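PDB 4EWF: beta-lactamase from Sphaerobacter thermophilus, which probably hydrolyses the amide bond of the beta-lactam ring, turning a beta-lactam into a substituted beta-amino acid. Local coordinates for residues V106-T109 against S113-T116; V125-V130 against S142-K147; R199-Y204 against D258-A263. All coordinates share one frame; numbering follows the deposited sequence. Where two conformers were deposited one is given.

Interaction 1. Residues V106-T109 against S113-T116; sequences VYLT and SDNT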
ATOM      1  N   VAL A 106     -11.148   8.073  -5.102  1.00 22.41           N
ATOM      2  CA  VAL A 106      -9.925   7.877  -4.323  1.00 21.30           C
ATOM      3  C   VAL A 106     -10.249   7.028  -3.102  1.00 22.82           C
ATOM      4  O   VAL A 106      -9.541   6.070  -2.792  1.00 20.62           O
ATOM      5  CB  VAL A 106      -9.310   9.237  -3.883  1.00 24.70           C
ATOM      6  CG1 VAL A 106      -8.111   9.023  -2.955  1.00 20.87           C
ATOM      7  CG2 VAL A 106      -8.890  10.020  -5.114  1.00 27.06           C
ATOM      8  N   TYR A 107     -11.346   7.366  -2.427  1.00 22.41           N
ATOM      9  CA  TYR A 107     -11.746   6.634  -1.229  1.00 23.57           C
ATOM     10  C   TYR A 107     -12.004   5.145  -1.489  1.00 21.40           C
ATOM     11  O   TYR A 107     -11.492   4.286  -0.762  1.00 20.34           O
ATOM     12  CB  TYR A 107     -12.970   7.267  -0.538  1.00 28.52           C
ATOM     13  CG  TYR A 107     -13.502   6.334   0.520  1.00 27.27           C
ATOM     14  CD1 TYR A 107     -12.845   6.200   1.741  1.00 25.48           C
ATOM     15  CD2 TYR A 107     -14.617   5.543   0.281  1.00 28.17           C
ATOM     16  CE1 TYR A 107     -13.289   5.320   2.697  1.00 22.22           C
ATOM     17  CE2 TYR A 107     -15.076   4.660   1.233  1.00 29.63           C
ATOM     18  CZ  TYR A 107     -14.405   4.548   2.433  1.00 27.44           C
ATOM     19  OH  TYR A 107     -14.853   3.677   3.386  1.00 28.12           O
ATOM     20  N   LEU A 108     -12.789   4.836  -2.519  1.00 18.22           N
ATOM     21  CA  LEU A 108     -13.058   3.446  -2.890  1.00 18.00           C
ATOM     22  C   LEU A 108     -11.791   2.704  -3.321  1.00 17.56           C
ATOM     23  O   LEU A 108     -11.580   1.535  -2.983  1.00 18.80           O
ATOM     24  CB  LEU A 108     -14.128   3.372  -3.992  1.00 17.37           C
ATOM     25  CG  LEU A 108     -15.500   3.900  -3.570  1.00 23.36           C
ATOM     26  CD1 LEU A 108     -16.407   3.991  -4.778  1.00 21.83           C
ATOM     27  CD2 LEU A 108     -16.120   3.015  -2.492  1.00 24.80           C
ATOM     28  N   THR A 109     -10.936   3.402  -4.055  1.00 19.17           N
ATOM     29  CA  THR A 109      -9.652   2.849  -4.481  1.00 16.87           C
ATOM     30  C   THR A 109      -8.786   2.380  -3.281  1.00 22.94           C
ATOM     31  O   THR A 109      -8.252   1.268  -3.278  1.00 24.97           O
ATOM     32  CB  THR A 109      -8.876   3.872  -5.350  1.00 26.58           C
ATOM     33  OG1 THR A 109      -9.541   4.027  -6.616  1.00 24.54           O
ATOM     34  CG2 THR A 109      -7.436   3.403  -5.607  1.00 25.78           C
ATOM     35  N   SER A 113      -9.961  -1.183  -2.152  1.00 17.70           N
ATOM     36  CA  SER A 113      -9.258  -1.609  -3.364  1.00 18.07           C
ATOM     37  C   SER A 113     -10.186  -1.778  -4.580  1.00 19.56           C
ATOM     38  O   SER A 113     -10.095  -2.754  -5.343  1.00 19.73           O
ATOM     39  CB  SER A 113      -8.464  -2.892  -3.102  1.00 20.71           C
ATOM     40  OG  SER A 113      -7.283  -2.891  -3.891  1.00 25.81           O
ATOM     41  N   ASP A 114     -11.082  -0.815  -4.766  1.00 20.81           N
ATOM     42  CA  ASP A 114     -12.043  -0.909  -5.854  1.00 17.69           C
ATOM     43  C   ASP A 114     -11.358  -0.753  -7.217  1.00 18.39           C
ATOM     44  O   ASP A 114     -10.839   0.316  -7.552  1.00 18.42           O
ATOM     45  CB  ASP A 114     -13.139   0.141  -5.664  1.00 17.92           C
ATOM     46  CG  ASP A 114     -14.329  -0.104  -6.556  1.00 19.86           C
ATOM     47  OD1 ASP A 114     -15.466  -0.206  -6.035  1.00 21.43           O
ATOM     48  OD2 ASP A 114     -14.116  -0.192  -7.780  1.00 19.19           O
ATOM     49  N   ASN A 115     -11.369  -1.834  -7.986  1.00 18.34           N
ATOM     50  CA  ASN A 115     -10.677  -1.917  -9.267  1.00 17.05           C
ATOM     51  C   ASN A 115     -11.302  -1.009 -10.333  1.00 20.06           C
ATOM     52  O   ASN A 115     -10.590  -0.447 -11.156  1.00 19.90           O
ATOM     53  CB  ASN A 115     -10.626  -3.368  -9.778  1.00 19.06           C
ATOM     54  CG  ASN A 115      -9.550  -4.216  -9.078  1.00 21.73           C
ATOM     55  OD1 ASN A 115      -8.685  -3.690  -8.379  1.00 19.57           O
ATOM     56  ND2 ASN A 115      -9.600  -5.530  -9.284  1.00 19.68           N
ATOM     57  N   THR A 116     -12.627  -0.867 -10.319  1.00 17.85           N
ATOM     58  CA  THR A 116     -13.291   0.058 -11.241  1.00 20.65           C
ATOM     59  C   THR A 116     -12.863   1.508 -10.953  1.00 23.56           C
ATOM     60  O   THR A 116     -12.479   2.256 -11.861  1.00 20.57           O
ATOM     61  CB  THR A 116     -14.826  -0.045 -11.144  1.00 19.47           C
ATOM     62  OG1 THR A 116     -15.250  -1.364 -11.536  1.00 20.93           O
ATOM     63  CG2 THR A 116     -15.478   0.975 -12.054  1.00 14.37           C
TER

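Interaction 2. Residues V125-V130 against S142-K147; sequences VGLDAV and SNLSRK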
ATOM      1  N   VAL A 125      -5.880  10.527 -15.015  1.00 28.20           N
ATOM      2  CA  VAL A 125      -4.553  11.078 -14.815  1.00 34.47           C
ATOM      3  C   VAL A 125      -3.543  10.504 -15.825  1.00 32.62           C
ATOM      4  O   VAL A 125      -2.576  11.170 -16.207  1.00 32.20           O
ATOM      5  CB  VAL A 125      -4.120  10.863 -13.354  1.00 36.64           C
ATOM      6  CG1 VAL A 125      -3.328   9.555 -13.189  1.00 28.81           C
ATOM      7  CG2 VAL A 125      -3.352  12.044 -12.856  1.00 50.69           C
ATOM      8  N   GLY A 126      -3.796   9.289 -16.299  1.00 27.10           N
ATOM      9  CA  GLY A 126      -2.920   8.656 -17.276  1.00 30.84           C
ATOM     10  C   GLY A 126      -1.737   7.928 -16.651  1.00 29.14           C
ATOM     11  O   GLY A 126      -1.240   8.323 -15.589  1.00 26.51           O
ATOM     12  N   LEU A 127      -1.284   6.858 -17.305  1.00 21.31           N
ATOM     13  CA  LEU A 127      -0.194   6.045 -16.759  1.00 24.76           C
ATOM     14  C   LEU A 127       1.084   6.852 -16.570  1.00 28.43           C
ATOM     15  O   LEU A 127       1.820   6.666 -15.598  1.00 27.22           O
ATOM     16  CB  LEU A 127       0.095   4.849 -17.669  1.00 21.83           C
ATOM     17  CG  LEU A 127      -0.996   3.783 -17.816  1.00 27.76           C
ATOM     18  CD1 LEU A 127      -0.609   2.788 -18.908  1.00 34.02           C
ATOM     19  CD2 LEU A 127      -1.214   3.078 -16.504  1.00 25.52           C
ATOM     20  N   ASP A 128       1.359   7.743 -17.518  1.00 29.85           N
ATOM     21  CA  ASP A 128       2.607   8.494 -17.480  1.00 35.02           C
ATOM     22  C   ASP A 128       2.721   9.330 -16.223  1.00 34.58           C
ATOM     23  O   ASP A 128       3.804   9.429 -15.630  1.00 27.71           O
ATOM     24  CB  ASP A 128       2.745   9.370 -18.726  1.00 46.27           C
ATOM     25  CG  ASP A 128       3.173   8.572 -19.943  1.00 61.19           C
ATOM     26  OD1 ASP A 128       2.290   8.113 -20.701  1.00 69.27           O
ATOM     27  OD2 ASP A 128       4.396   8.400 -20.137  1.00 70.38           O
ATOM     28  N   ALA A 129       1.603   9.928 -15.816  1.00 28.28           N
ATOM     29  CA  ALA A 129       1.591  10.759 -14.615  1.00 29.18           C
ATOM     30  C   ALA A 129       1.902   9.928 -13.367  1.00 27.21           C
ATOM     31  O   ALA A 129       2.559  10.405 -12.448  1.00 27.27           O
ATOM     32  CB  ALA A 129       0.256  11.488 -14.470  1.00 34.39           C
ATOM     33  N   VAL A 130       1.449   8.681 -13.333  1.00 24.07           N
ATOM     34  CA  VAL A 130       1.735   7.832 -12.176  1.00 21.06           C
ATOM     35  C   VAL A 130       3.219   7.420 -12.180  1.00 26.65           C
ATOM     36  O   VAL A 130       3.906   7.494 -11.161  1.00 25.63           O
ATOM     37  CB  VAL A 130       0.827   6.591 -12.146  1.00 20.14           C
ATOM     38  CG1 VAL A 130       1.120   5.738 -10.917  1.00 20.60           C
ATOM     39  CG2 VAL A 130      -0.648   7.017 -12.157  1.00 24.47           C
ATOM     40  N   SER A 142       9.979   0.205  -9.618  1.00 21.01           N
ATOM     41  CA  SER A 142       8.536   0.043  -9.556  1.00 18.72           C
ATOM     42  C   SER A 142       7.853   0.716 -10.748  1.00 21.81           C
ATOM     43  O   SER A 142       8.424   1.606 -11.374  1.00 16.73           O
ATOM     44  CB  SER A 142       8.002   0.639  -8.255  1.00 23.15           C
ATOM     45  OG  SER A 142       8.584  -0.015  -7.136  1.00 23.82           O
ATOM     46  N   ASN A 143       6.612   0.324 -11.037  1.00 15.20           N
ATOM     47  CA  ASN A 143       5.925   0.905 -12.190  1.00 19.11           C
ATOM     48  C   ASN A 143       4.425   0.633 -12.135  1.00 16.17           C
ATOM     49  O   ASN A 143       3.971  -0.279 -11.430  1.00 20.08           O
ATOM     50  CB  ASN A 143       6.491   0.308 -13.484  1.00 18.95           C
ATOM     51  CG  ASN A 143       6.138  -1.181 -13.639  1.00 25.97           C
ATOM     52  OD1 ASN A 143       6.619  -2.022 -12.880  1.00 20.35           O
ATOM     53  ND2 ASN A 143       5.269  -1.499 -14.608  1.00 20.19           N
ATOM     54  N   LEU A 144       3.671   1.432 -12.882  1.00 22.36           N
ATOM     55  CA  LEU A 144       2.289   1.112 -13.207  1.00 20.11           C
ATOM     56  C   LEU A 144       2.184   1.045 -14.730  1.00 25.05           C
ATOM     57  O   LEU A 144       2.378   2.045 -15.419  1.00 31.71           O
ATOM     58  CB  LEU A 144       1.336   2.183 -12.663  1.00 22.04           C
ATOM     59  CG  LEU A 144      -0.117   1.992 -13.108  1.00 27.17           C
ATOM     60  CD1 LEU A 144      -0.667   0.731 -12.481  1.00 25.91           C
ATOM     61  CD2 LEU A 144      -0.966   3.191 -12.723  1.00 28.70           C
ATOM     62  N   SER A 145       1.905  -0.140 -15.260  1.00 21.21           N
ATOM     63  CA  SER A 145       1.864  -0.330 -16.702  1.00 25.64           C
ATOM     64  C   SER A 145       0.608  -1.087 -17.110  1.00 28.37           C
ATOM     65  O   SER A 145       0.330  -1.242 -18.289  1.00 24.43           O
ATOM     66  CB  SER A 145       3.120  -1.076 -17.180  1.00 23.31           C
ATOM     67  OG  SER A 145       4.294  -0.304 -16.918  1.00 28.21           O
ATOM     68  N   ARG A 146      -0.166  -1.534 -16.120  0.52 24.79           N
ATOM     69  CA  ARG A 146      -1.313  -2.421 -16.356  0.52 24.52           C
ATOM     70  C   ARG A 146      -2.512  -2.037 -15.473  0.52 26.34           C
ATOM     71  O   ARG A 146      -2.373  -1.937 -14.247  0.52 24.96           O
ATOM     72  CB  ARG A 146      -0.876  -3.869 -16.083  0.52 26.23           C
ATOM     73  CG  ARG A 146      -1.957  -4.952 -16.114  0.52 27.60           C
ATOM     74  CD  ARG A 146      -1.324  -6.311 -15.778  0.52 26.95           C
ATOM     75  NE  ARG A 146      -2.267  -7.309 -15.270  0.52 20.63           N
ATOM     76  CZ  ARG A 146      -2.819  -8.256 -16.017  0.52 22.77           C
ATOM     77  NH1 ARG A 146      -2.530  -8.331 -17.309  0.52 24.94           N
ATOM     78  NH2 ARG A 146      -3.660  -9.126 -15.473  0.52 22.41           N
ATOM     79  N   LYS A 147      -3.681  -1.814 -16.087  1.00 24.57           N
ATOM     80  CA  LYS A 147      -4.898  -1.516 -15.330  1.00 22.24           C
ATOM     81  C   LYS A 147      -5.253  -2.712 -14.463  1.00 23.55           C
ATOM     82  O   LYS A 147      -4.699  -3.807 -14.633  1.00 24.17           O
ATOM     83  CB  LYS A 147      -6.072  -1.229 -16.281  1.00 27.61           C
ATOM     84  CG  LYS A 147      -6.134   0.206 -16.814  1.00 32.25           C
ATOM     85  CD  LYS A 147      -7.416   0.424 -17.613  1.00 39.21           C
ATOM     86  CE  LYS A 147      -7.661   1.888 -17.951  1.00 35.74           C
ATOM     87  NZ  LYS A 147      -8.797   2.025 -18.933  1.00 31.48           N
TER

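Interaction 3. Residues R199-Y204 against D258-A263; sequences RRIGRY and DITRAA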
ATOM      1  N   ARG A 199      -6.069  -7.006   9.067  1.00 24.20           N
ATOM      2  CA  ARG A 199      -5.495  -8.310   9.390  1.00 24.86           C
ATOM      3  C   ARG A 199      -3.997  -8.397   9.094  1.00 23.77           C
ATOM      4  O   ARG A 199      -3.357  -9.408   9.401  1.00 22.50           O
ATOM      5  CB  ARG A 199      -6.226  -9.412   8.613  1.00 17.85           C
ATOM      6  CG  ARG A 199      -7.703  -9.556   8.978  1.00 18.80           C
ATOM      7  CD  ARG A 199      -8.392 -10.526   8.038  1.00 20.69           C
ATOM      8  NE  ARG A 199      -9.845 -10.582   8.248  1.00 23.27           N
ATOM      9  CZ  ARG A 199     -10.692  -9.672   7.774  1.00 25.11           C
ATOM     10  NH1 ARG A 199     -10.223  -8.629   7.091  1.00 21.60           N
ATOM     11  NH2 ARG A 199     -11.996  -9.793   7.989  1.00 27.75           N
ATOM     12  N   ARG A 200      -3.438  -7.357   8.487  1.00 20.80           N
ATOM     13  CA  ARG A 200      -2.018  -7.417   8.118  1.00 18.21           C
ATOM     14  C   ARG A 200      -1.204  -6.439   8.977  1.00 20.50           C
ATOM     15  O   ARG A 200      -0.990  -6.689  10.165  1.00 21.47           O
ATOM     16  CB  ARG A 200      -1.838  -7.215   6.606  1.00 19.19           C
ATOM     17  CG  ARG A 200      -2.745  -8.173   5.799  1.00 23.37           C
ATOM     18  CD  ARG A 200      -2.645  -8.033   4.285  1.00 21.82           C
ATOM     19  NE  ARG A 200      -3.743  -8.756   3.639  1.00 21.31           N
ATOM     20  CZ  ARG A 200      -3.927  -8.849   2.323  1.00 22.35           C
ATOM     21  NH1 ARG A 200      -3.075  -8.272   1.477  1.00 18.14           N
ATOM     22  NH2 ARG A 200      -4.973  -9.526   1.855  1.00 19.48           N
ATOM     23  N   ILE A 201      -0.769  -5.321   8.403  1.00 18.66           N
ATOM     24  CA  ILE A 201      -0.061  -4.323   9.205  1.00 18.75           C
ATOM     25  C   ILE A 201      -0.918  -3.944  10.415  1.00 28.24           C
ATOM     26  O   ILE A 201      -0.417  -3.766  11.535  1.00 27.89           O
ATOM     27  CB  ILE A 201       0.283  -3.066   8.376  1.00 20.38           C
ATOM     28  CG1 ILE A 201       1.445  -3.372   7.432  1.00 18.03           C
ATOM     29  CG2 ILE A 201       0.611  -1.889   9.293  1.00 29.43           C
ATOM     30  CD1 ILE A 201       1.678  -2.315   6.366  1.00 23.03           C
ATOM     31  N   GLY A 202      -2.224  -3.854  10.204  1.00 22.40           N
ATOM     32  CA  GLY A 202      -3.083  -3.361  11.268  1.00 29.06           C
ATOM     33  C   GLY A 202      -3.326  -4.314  12.430  1.00 29.19           C
ATOM     34  O   GLY A 202      -3.885  -3.927  13.459  1.00 28.91           O
ATOM     35  N   ARG A 203      -2.918  -5.566  12.286  1.00 26.21           N
ATOM     36  CA  ARG A 203      -3.389  -6.572  13.222  1.00 28.30           C
ATOM     37  C   ARG A 203      -2.990  -6.336  14.679  1.00 35.45           C
ATOM     38  O   ARG A 203      -3.811  -6.440  15.602  1.00 28.93           O
ATOM     39  CB  ARG A 203      -2.966  -7.966  12.785  1.00 26.85           C
ATOM     40  CG  ARG A 203      -3.550  -9.012  13.712  1.00 34.87           C
ATOM     41  CD  ARG A 203      -3.355 -10.394  13.160  1.00 33.80           C
ATOM     42  NE  ARG A 203      -3.500 -11.390  14.214  1.00 39.99           N
ATOM     43  CZ  ARG A 203      -3.399 -12.698  14.010  1.00 42.63           C
ATOM     44  NH1 ARG A 203      -3.537 -13.540  15.032  1.00 34.79           N
ATOM     45  NH2 ARG A 203      -3.156 -13.156  12.777  1.00 36.92           N
ATOM     46  N   TYR A 204      -1.732  -5.999  14.899  1.00 29.91           N
ATOM     47  CA  TYR A 204      -1.271  -5.835  16.267  1.00 32.22           C
ATOM     48  C   TYR A 204      -1.020  -4.370  16.621  1.00 31.70           C
ATOM     49  O   TYR A 204      -0.192  -4.057  17.483  1.00 32.15           O
ATOM     50  CB  TYR A 204      -0.031  -6.704  16.497  1.00 31.29           C
ATOM     51  CG  TYR A 204      -0.316  -8.188  16.374  1.00 29.01           C
ATOM     52  CD1 TYR A 204      -0.984  -8.869  17.377  1.00 37.00           C
ATOM     53  CD2 TYR A 204       0.080  -8.903  15.250  1.00 30.42           C
ATOM     54  CE1 TYR A 204      -1.255 -10.222  17.267  1.00 37.40           C
ATOM     55  CE2 TYR A 204      -0.184 -10.249  15.137  1.00 31.93           C
ATOM     56  CZ  TYR A 204      -0.847 -10.901  16.145  1.00 33.74           C
ATOM     57  OH  TYR A 204      -1.103 -12.241  16.030  1.00 46.41           O
ATOM     58  N   ASP A 258       2.629 -10.808  11.978  1.00 18.39           N
ATOM     59  CA  ASP A 258       3.711 -11.239  12.890  1.00 20.13           C
ATOM     60  C   ASP A 258       4.999 -10.435  12.696  1.00 19.02           C
ATOM     61  O   ASP A 258       5.700 -10.082  13.650  1.00 20.27           O
ATOM     62  CB  ASP A 258       4.023 -12.731  12.695  1.00 27.06           C
ATOM     63  CG  ASP A 258       2.939 -13.644  13.271  1.00 42.81           C
ATOM     64  OD1 ASP A 258       2.130 -13.172  14.097  1.00 48.09           O
ATOM     65  OD2 ASP A 258       2.902 -14.837  12.900  1.00 53.38           O
ATOM     66  N   ILE A 259       5.341 -10.189  11.445  1.00 17.65           N
ATOM     67  CA  ILE A 259       6.527  -9.387  11.150  1.00 17.17           C
ATOM     68  C   ILE A 259       6.359  -7.961  11.711  1.00 19.96           C
ATOM     69  O   ILE A 259       7.273  -7.409  12.342  1.00 18.41           O
ATOM     70  CB  ILE A 259       6.762  -9.360   9.629  1.00 17.56           C
ATOM     71  CG1 ILE A 259       7.280 -10.727   9.163  1.00 18.20           C
ATOM     72  CG2 ILE A 259       7.732  -8.241   9.248  1.00 21.82           C
ATOM     73  CD1 ILE A 259       7.196 -10.919   7.620  1.00 21.28           C
ATOM     74  N   THR A 260       5.180  -7.376  11.480  1.00 18.87           N
ATOM     75  CA  THR A 260       4.851  -6.037  11.968  1.00 21.21           C
ATOM     76  C   THR A 260       4.870  -5.967  13.508  1.00 22.38           C
ATOM     77  O   THR A 260       5.457  -5.064  14.121  1.00 23.15           O
ATOM     78  CB  THR A 260       3.455  -5.580  11.407  1.00 17.94           C
ATOM     79  OG1 THR A 260       3.499  -5.528   9.980  1.00 22.98           O
ATOM     80  CG2 THR A 260       3.060  -4.211  11.951  1.00 20.37           C
ATOM     81  N   ARG A 261       4.263  -6.952  14.145  1.00 21.01           N
ATOM     82  CA  ARG A 261       4.275  -6.986  15.594  1.00 24.05           C
ATOM     83  C   ARG A 261       5.702  -7.030  16.151  1.00 18.82           C
ATOM     84  O   ARG A 261       6.030  -6.315  17.107  1.00 22.06           O
ATOM     85  CB  ARG A 261       3.485  -8.185  16.100  1.00 25.22           C
ATOM     86  CG  ARG A 261       3.356  -8.195  17.600  1.00 36.55           C
ATOM     87  CD  ARG A 261       3.676  -9.554  18.165  1.00 50.15           C
ATOM     88  NE  ARG A 261       2.479 -10.325  18.445  1.00 53.43           N
ATOM     89  CZ  ARG A 261       2.230 -11.528  17.937  1.00 64.80           C
ATOM     90  NH1 ARG A 261       1.110 -12.171  18.258  1.00 66.03           N
ATOM     91  NH2 ARG A 261       3.103 -12.094  17.115  1.00 65.54           N
ATOM     92  N   ALA A 262       6.531  -7.897  15.570  1.00 19.87           N
ATOM     93  CA  ALA A 262       7.899  -8.050  16.022  1.00 25.32           C
ATOM     94  C   ALA A 262       8.650  -6.738  15.814  1.00 24.02           C
ATOM     95  O   ALA A 262       9.510  -6.388  16.598  1.00 21.57           O
ATOM     96  CB  ALA A 262       8.590  -9.185  15.258  1.00 21.60           C
ATOM     97  N   ALA A 263       8.321  -6.021  14.741  1.00 22.09           N
ATOM     98  CA  ALA A 263       8.973  -4.741  14.464  1.00 19.52           C
ATOM     99  C   ALA A 263       8.559  -3.666  15.475  1.00 20.58           C
ATOM    100  O   ALA A 263       9.388  -2.860  15.923  1.00 21.15           O
ATOM    101  CB  ALA A 263       8.682  -4.286  13.020  1.00 18.27           C
TER

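Interaction 1. Residues V106-T109 against S113-T116
Leu-108 and Asp-114 meet at the roots of their side chains, with Leu-108 CB 3.8 Å from Asp-114 CB, and from there the two chains part. Leucine suits its place because its apolar side chain packs on Ala-117 and Leu-91, while the aspartate end goes to polar partners. CB of Asp-114 also rests on the helix backbone, 3.4 Å from Leu-108 O. That oxygen accepts Asp-114 N at 3.0 Å in a nearly straight bond (167° at the hydrogen), although the donor stands 42° out of the carbonyl plane. The Asp-114 carboxyl carbon lies opposite the backbone N (chi1 -167°), which turns its oxygens to other backbone N-H groups. OD1 accepts Val-90 N and Leu-91 N, and OD2 caps the start of helix 115-125 from the N-cap position.

Thr-109 directs its CB away from the second segment. Its hydroxyl turns back along its own helix to Leu-105 O, and its side chain packs on helix 115-125 and on Lys-55. What it offers Ser-113 is its carbonyl: Thr-109 O lies 3.0 Å from Ser-113 CA in a C-H...O contact. Ser-113 has a left-handed backbone conformation and also points its CB away from helix 102-111. Its OG hydrogen-bonds with Lys-55 NZ, Ser-52 OG and Lys-216 NZ, and makes a weak hydrogen bond to a sulfate ion, probably from the crystallisation liquor.

Ser-113, Asp-114 and Asn-115 fit the SDN motif of class A beta-lactamases, with Ser-52 and Lys-55 as the probable SxxK pair. The chemistry divides the work: Asp-114, held by several backbone donors that probably stabilise its negative charge, anchors the turn and probably helps to hold the adjacent serine where its OG meets those three partners.

Interaction 2. Residues V125-V130 against S142-K147
Leu-127 lays its CD2 methyl against the branch point of Leu-144, 3.7 Å from CG, and the two side chains cross at about a right angle. Leu-144 reaches this spot because its CG lies opposite the backbone N (chi1 173°), extending the chain from the loop toward helix 127-136. Its other neighbour is Val-130, further along that helix. There Leu-144 CD2 settles against the whole branched end, 3.8 Å from Val-130 CG1 and 3.9 Å from both CB and CG2. A beta-branched valine suits this place, since it presents a short, broad apolar surface to the incoming methyl. Ile-122 and Val-54 also touch Leu-144, which is buried.

No hydrogen bond joins the two segments, so packing of the leucines and the valine carries the contact. Polar bonds hold the loop: one within it, Asn-143 ND2 to Ser-145 OG at 2.8 Å, close to the amide plane, and one from the helix, Asn-131 ND2 to Leu-144 O. Gly-126, with positive phi, marks the break between helices 115-125 and 127-136; glycine suits it because a CB there would jam against Val-125 O.

Asn-160 bonds Ser-145 N and Arg-146 O. Together with a salt bridge from Arg-146 to Glu-157, this is consistent with the omega loop that borders the active site in class A beta-lactamases.

Interaction 3. Residues R199-Y204 against D258-A263
The backbone makes a type I turn from Arg-200 to Arg-203, closed by Arg-203 N on Arg-200 O, and runs past helix 249-266 with the CA of Tyr-204 5.7 Å from the CA of Arg-261. The Tyr-204 ring and Arg-261 meet at a slant. Arg-261 CB touches ring atom CD2 at 3.6 Å, and the side chain then bends at chi2 and chi3 to carry its guanidinium over one ring face. CZ stands 3.8 Å from the ring centroid, 19° off the normal, a cation-pi contact in which the two planes are tilted by 33°. Tyrosine offers a flat, electron-rich face, and arginine is long enough to reach over it with a flat cation. Arg-261 NH1 comes within 3.1 Å of Tyr-204 OH, but the angle is too poor for a hydrogen bond.

This helix and the loop 199-204 pack on the central antiparallel sheet of the alpha/beta/alpha sandwich: Ile-201 and Thr-260 both touch Ile-230 and Val-239 on its inner strands. Thr-260 suits the buried joint because it is small; with chi1 -61°, OG1 bonds Ile-256 O and CG2 rests on Ile-201 O at 3.5 Å.

Asp-258 is one helical turn before Arg-261, and its OD1 forms a salt bridge with Arg-261 NH2 at 3.3 Å, probably steadying the guanidinium over the ring. Arg-203 CG lies over the opposite face of Tyr-204, while Arg-203 NH2 hydrogen-bonds Gln-254 OE1.

In the fold
Along the chain the three contacts follow in series; none nests in or crosses another. Interaction 1 closes the shortest loop, with three residues between its segments, at the turn from helix 102-111 into helix 115-125. The chain passes through helix 115-125 into helix 127-136, where interaction 2 closes an eleven-residue loop by bringing the segment after that helix back onto its start. Both belong to the helical part, their centres about 15 Å apart. Interaction 3 closes the longest loop, 53 residues that include strands 212-220, 223-232 and 235-244, and joins helix 249-266 to the segment preceding the first of them. It lies across the chain's centre from interaction 2, about 29 Å between centres.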